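Local coordinates for protein peroxisomal acyl-coenzyme A oxidase 1 (Arabidopsis thaliana, PDB 1W07) that oxidises long- and medium-chain acyl-CoAs to 2-trans-enoyl-CoAs with FAD as cofactor, passing the electrons to oxygen to give hydrogen peroxide, at residues D36-A39 with R40-S44; D570-T574 with N575-P579. The protein carries 1 engineered substitution. All blocks are in the same frame, centred on the assembly; numbering follows the deposited sequence.

Both interactions are local, each made by side chains a few residues apart on one continuous piece of chain. Interaction 1 lies in the last turns of helix 29-43, in the N-terminal acyl-CoA oxidase region; interaction 2 is the turn between helices 568-572 and 579-596, in the C-terminal region. They do not touch: their centres are about 50 Å apart and their nearest atoms about 37 Å, on opposite sides of the chain's centre. Interaction 1 stands about 23 Å from that centre and interaction 2 about 32 Å. Both lie away from the FAD site and from Glu424, the inferred proton acceptor. Interaction 2 also holds one half of a disulfide and borders the second subunit.

Interaction 1. Residues D36-A39 with R40-S44; sequences DRIA and RLVAS
Arg40 leans back along the helix toward Asp36, whose side chain it crosses obliquely: its aliphatic CD lies 3.1 Å from the Asp36 backbone O and 3.7 Å from Asp36 OD1. Asp36 O also accepts from Arg40 N at 3.2 Å. Bends at chi2 (142°) and chi3 (65°) turn the chain so that the guanidinium stands clear of the carboxylate. Asp36 OD1 and Arg40 NE are 4.2 Å apart, and OD1 sits well out of the guanidinium plane with no N-H aimed at it; the attraction is probably electrostatic, short of a salt bridge. The other carboxylate oxygen, OD2, is hydrogen-bonded to Asn608.

Ala39 and Ile38 lie on the buried part of the helix. Ala39 O accepts from Ala43 N at 3.1 Å, and more weakly from Val42 N. Ile38 O takes the main bond from Val42 N at 3.0 Å, while the Ile38 and Val42 CG2 methyls lie 4.4 Å apart.

Around these i to i+4 bonds of an ordinary alpha-helix, the last turns of helix 29-43, helix 83-93 packs through Arg88 on Ile38, Phe92 on Ala39, and Leu89 and Phe92 on Val42. Glu85 forms a salt bridge with Arg37, and His612 of helix 611-614 touches Val42 and Ala43.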
loop_
_atom_site.group_PDB
_atom_site.type_symbol
_atom_site.label_atom_id
_atom_site.label_comp_id
_atom_site.label_asym_id
_atom_site.label_seq_id
_atom_site.Cartn_x
_atom_site.Cartn_y
_atom_site.Cartn_z
ATOM N N ASP B 36 27.523 -11.112 -7.944
ATOM C CA ASP B 36 27.627 -10.457 -9.233
ATOM C C ASP B 36 27.679 -11.492 -10.351
ATOM O O ASP B 36 27.026 -11.334 -11.380
ATOM C CB ASP B 36 28.867 -9.555 -9.253
ATOM C CG ASP B 36 29.061 -8.857 -10.578
ATOM O OD1 ASP B 36 30.016 -9.217 -11.299
ATOM O OD2 ASP B 36 28.269 -7.944 -10.913
ATOM N N ARG B 37 28.438 -12.559 -10.130
ATOM C CA ARG B 37 28.590 -13.626 -11.114
ATOM C C ARG B 37 27.278 -14.368 -11.364
ATOM O O ARG B 37 26.849 -14.525 -12.503
ATOM C CB ARG B 37 29.641 -14.625 -10.632
ATOM C CG ARG B 37 30.044 -15.663 -11.666
ATOM C CD ARG B 37 30.591 -16.901 -10.974
ATOM N NE ARG B 37 31.538 -16.556 -9.915
ATOM C CZ ARG B 37 31.536 -17.117 -8.709
ATOM N NH1 ARG B 37 30.636 -18.047 -8.410
ATOM N NH2 ARG B 37 32.430 -16.751 -7.802
ATOM N N ILE B 38 26.649 -14.832 -10.293
ATOM C CA ILE B 38 25.398 -15.566 -10.415
ATOM C C ILE B 38 24.298 -14.677 -10.988
ATOM O O ILE B 38 23.461 -15.141 -11.767
ATOM C CB ILE B 38 24.947 -16.127 -9.056
ATOM C CG1 ILE B 38 26.041 -17.029 -8.482
ATOM C CG2 ILE B 38 23.662 -16.921 -9.224
ATOM C CD1 ILE B 38 26.378 -18.234 -9.354
ATOM N N ALA B 39 24.304 -13.403 -10.608
ATOM C CA ALA B 39 23.302 -12.463 -11.095
ATOM C C ALA B 39 23.352 -12.393 -12.615
ATOM O O ALA B 39 22.312 -12.466 -13.278
ATOM C CB ALA B 39 23.536 -11.072 -10.490
ATOM N N ARG B 40 24.556 -12.263 -13.169
ATOM C CA ARG B 40 24.715 -12.183 -14.620
ATOM C C ARG B 40 24.337 -13.503 -15.280
ATOM O O ARG B 40 23.771 -13.520 -16.371
ATOM C CB ARG B 40 26.158 -11.798 -14.972
ATOM C CG ARG B 40 26.484 -10.342 -14.665
ATOM C CD ARG B 40 27.894 -10.179 -14.126
ATOM N NE ARG B 40 28.924 -10.542 -15.096
ATOM C CZ ARG B 40 29.316 -9.751 -16.090
ATOM N NH1 ARG B 40 28.768 -8.548 -16.238
ATOM N NH2 ARG B 40 30.260 -10.154 -16.931
ATOM N N LEU B 41 24.637 -14.604 -14.600
ATOM C CA LEU B 41 24.321 -15.933 -15.111
ATOM C C LEU B 41 22.808 -16.114 -15.281
ATOM O O LEU B 41 22.349 -16.717 -16.253
ATOM C CB LEU B 41 24.851 -16.990 -14.149
ATOM C CG LEU B 41 24.616 -18.437 -14.567
ATOM C CD1 LEU B 41 25.439 -18.743 -15.810
ATOM C CD2 LEU B 41 24.992 -19.366 -13.429
ATOM N N VAL B 42 22.031 -15.594 -14.333
ATOM C CA VAL B 42 20.581 -15.717 -14.408
ATOM C C VAL B 42 20.007 -14.793 -15.473
ATOM O O VAL B 42 19.162 -15.204 -16.269
ATOM C CB VAL B 42 19.913 -15.401 -13.038
ATOM C CG1 VAL B 42 18.386 -15.367 -13.187
ATOM C CG2 VAL B 42 20.295 -16.459 -12.028
ATOM N N ALA B 43 20.474 -13.547 -15.486
ATOM C CA ALA B 43 19.985 -12.556 -16.436
ATOM C C ALA B 43 20.168 -12.965 -17.891
ATOM O O ALA B 43 19.324 -12.683 -18.740
ATOM C CB ALA B 43 20.665 -11.211 -16.178
ATOM N N SER B 44 21.274 -13.635 -18.176
ATOM C CA SER B 44 21.571 -14.065 -19.532
ATOM C C SER B 44 20.844 -15.338 -19.978
ATOM O O SER B 44 20.899 -15.682 -21.155
ATOM C CB SER B 44 23.084 -14.261 -19.681
ATOM O OG SER B 44 23.542 -15.287 -18.810
#

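Interaction 2. Residues D570-T574 with N575-P579; sequences DFLST and NCITP
Leu572 and Ile577 meet where the chain turns back after helix 568-572. The Leu572 CD2 methyl carries most of this contact: it lies 3.3 Å from the Ile577 backbone O, and it also touches Ile577 CG2 and Pro579 CD. Ile577 runs beside Phe571, the two side chains pointing the same way. Its CD1 methyl approaches the ring obliquely, 3.5 Å from Phe571 CD2, and also touches Phe571 CB.

Thr574 ties the polar side of the turn together. Its OG1 sits between the backbone N and the carbonyl carbon (chi1 68°), which directs it back at the helical residue Phe571. There it donates to Phe571 O at 2.6 Å, in the carbonyl plane, with a C=O...donor angle of 151°. That carbonyl also accepts from Thr574 N. OG1 in turn accepts from Cys576 N at 3.2 Å, a bond less certain because the model is crowded at that nitrogen. The reversal itself comes at Asn575, the first residue to leave helical angles, with phi +66°.

Farther out, Phe487 meets the Phe571 ring edge-to-face, and Cys467 forms a disulfide with Cys576. In the second subunit, Ser573 packs on Leu572 and Asn575 on Pro579.

A hydroxyl that donates to one carbonyl can still accept, so Thr574 may link Phe571 and the turn by its side chain, if the less certain bond from Cys576 N holds, while the disulfide fixes the turn covalently to the segment holding Cys467.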
loop_
_atom_site.group_PDB
_atom_site.type_symbol
_atom_site.label_atom_id
_atom_site.label_comp_id
_atom_site.label_asym_id
_atom_site.label_seq_id
_atom_site.Cartn_x
_atom_site.Cartn_y
_atom_site.Cartn_z
ATOM N N ASP B 570 6.649 11.911 20.601
ATOM C CA ASP B 570 7.281 11.029 21.593
ATOM C C ASP B 570 8.488 11.704 22.263
ATOM O O ASP B 570 8.681 11.581 23.476
ATOM C CB ASP B 570 7.770 9.725 20.944
ATOM C CG ASP B 570 6.643 8.855 20.405
ATOM O OD1 ASP B 570 5.459 9.099 20.719
ATOM O OD2 ASP B 570 6.964 7.902 19.662
ATOM N N PHE B 571 9.314 12.394 21.474
ATOM C CA PHE B 571 10.501 13.062 22.015
ATOM C C PHE B 571 10.180 14.323 22.845
ATOM O O PHE B 571 10.784 14.543 23.900
ATOM C CB PHE B 571 11.467 13.421 20.878
ATOM C CG PHE B 571 12.042 12.224 20.167
ATOM C CD1 PHE B 571 11.300 11.541 19.209
ATOM C CD2 PHE B 571 13.319 11.765 20.472
ATOM C CE1 PHE B 571 11.813 10.417 18.564
ATOM C CE2 PHE B 571 13.846 10.641 19.833
ATOM C CZ PHE B 571 13.088 9.965 18.876
ATOM N N LEU B 572 9.239 15.142 22.377
ATOM C CA LEU B 572 8.872 16.355 23.103
ATOM C C LEU B 572 8.220 16.064 24.456
ATOM O O LEU B 572 8.204 16.922 25.340
ATOM C CB LEU B 572 7.935 17.225 22.264
ATOM C CG LEU B 572 8.570 17.957 21.082
ATOM C CD1 LEU B 572 7.518 18.806 20.375
ATOM C CD2 LEU B 572 9.728 18.821 21.577
ATOM N N SER B 573 7.683 14.862 24.622
ATOM C CA SER B 573 7.054 14.497 25.886
ATOM C C SER B 573 8.082 14.236 26.987
ATOM O O SER B 573 7.754 14.294 28.172
ATOM C CB SER B 573 6.192 13.250 25.708
ATOM O OG SER B 573 5.078 13.512 24.874
ATOM N N THR B 574 9.322 13.957 26.598
ATOM C CA THR B 574 10.384 13.665 27.562
ATOM C C THR B 574 10.980 14.902 28.220
ATOM O O THR B 574 11.643 14.799 29.255
ATOM C CB THR B 574 11.548 12.873 26.902
ATOM O OG1 THR B 574 12.222 13.716 25.955
ATOM C CG2 THR B 574 11.019 11.626 26.197
ATOM N N ASN B 575 10.739 16.066 27.626
ATOM C CA ASN B 575 11.260 17.329 28.141
ATOM C C ASN B 575 12.780 17.360 28.031
ATOM O O ASN B 575 13.436 18.276 28.523
ATOM C CB ASN B 575 10.829 17.548 29.595
ATOM C CG ASN B 575 9.320 17.599 29.753
ATOM O OD1 ASN B 575 8.639 18.364 29.065
ATOM N ND2 ASN B 575 8.789 16.789 30.662
ATOM N N CYS B 576 13.336 16.347 27.379
ATOM C CA CYS B 576 14.777 16.249 27.171
ATOM C C CYS B 576 15.080 16.928 25.828
ATOM O O CYS B 576 16.229 17.216 25.504
ATOM C CB CYS B 576 15.176 14.768 27.172
ATOM S SG CYS B 576 16.915 14.317 26.850
ATOM N N ILE B 577 14.021 17.190 25.065
ATOM C CA ILE B 577 14.106 17.860 23.767
ATOM C C ILE B 577 13.061 18.967 23.743
ATOM O O ILE B 577 11.906 18.738 24.084
ATOM C CB ILE B 577 13.809 16.888 22.600
ATOM C CG1 ILE B 577 14.929 15.861 22.480
ATOM C CG2 ILE B 577 13.674 17.658 21.291
ATOM C CD1 ILE B 577 14.689 14.826 21.413
ATOM N N THR B 578 13.471 20.167 23.341
ATOM C CA THR B 578 12.556 21.301 23.284
ATOM C C THR B 578 12.117 21.559 21.838
ATOM O O THR B 578 12.749 21.081 20.891
ATOM C CB THR B 578 13.231 22.576 23.843
ATOM O OG1 THR B 578 12.237 23.557 24.155
ATOM C CG2 THR B 578 14.179 23.162 22.825
ATOM N N PRO B 579 11.015 22.296 21.647
ATOM C CA PRO B 579 10.550 22.574 20.287
ATOM C C PRO B 579 11.622 23.236 19.426
ATOM O O PRO B 579 11.700 22.993 18.225
ATOM C CB PRO B 579 9.352 23.482 20.521
ATOM C CG PRO B 579 8.779 22.927 21.775
ATOM C CD PRO B 579 10.000 22.695 22.638
#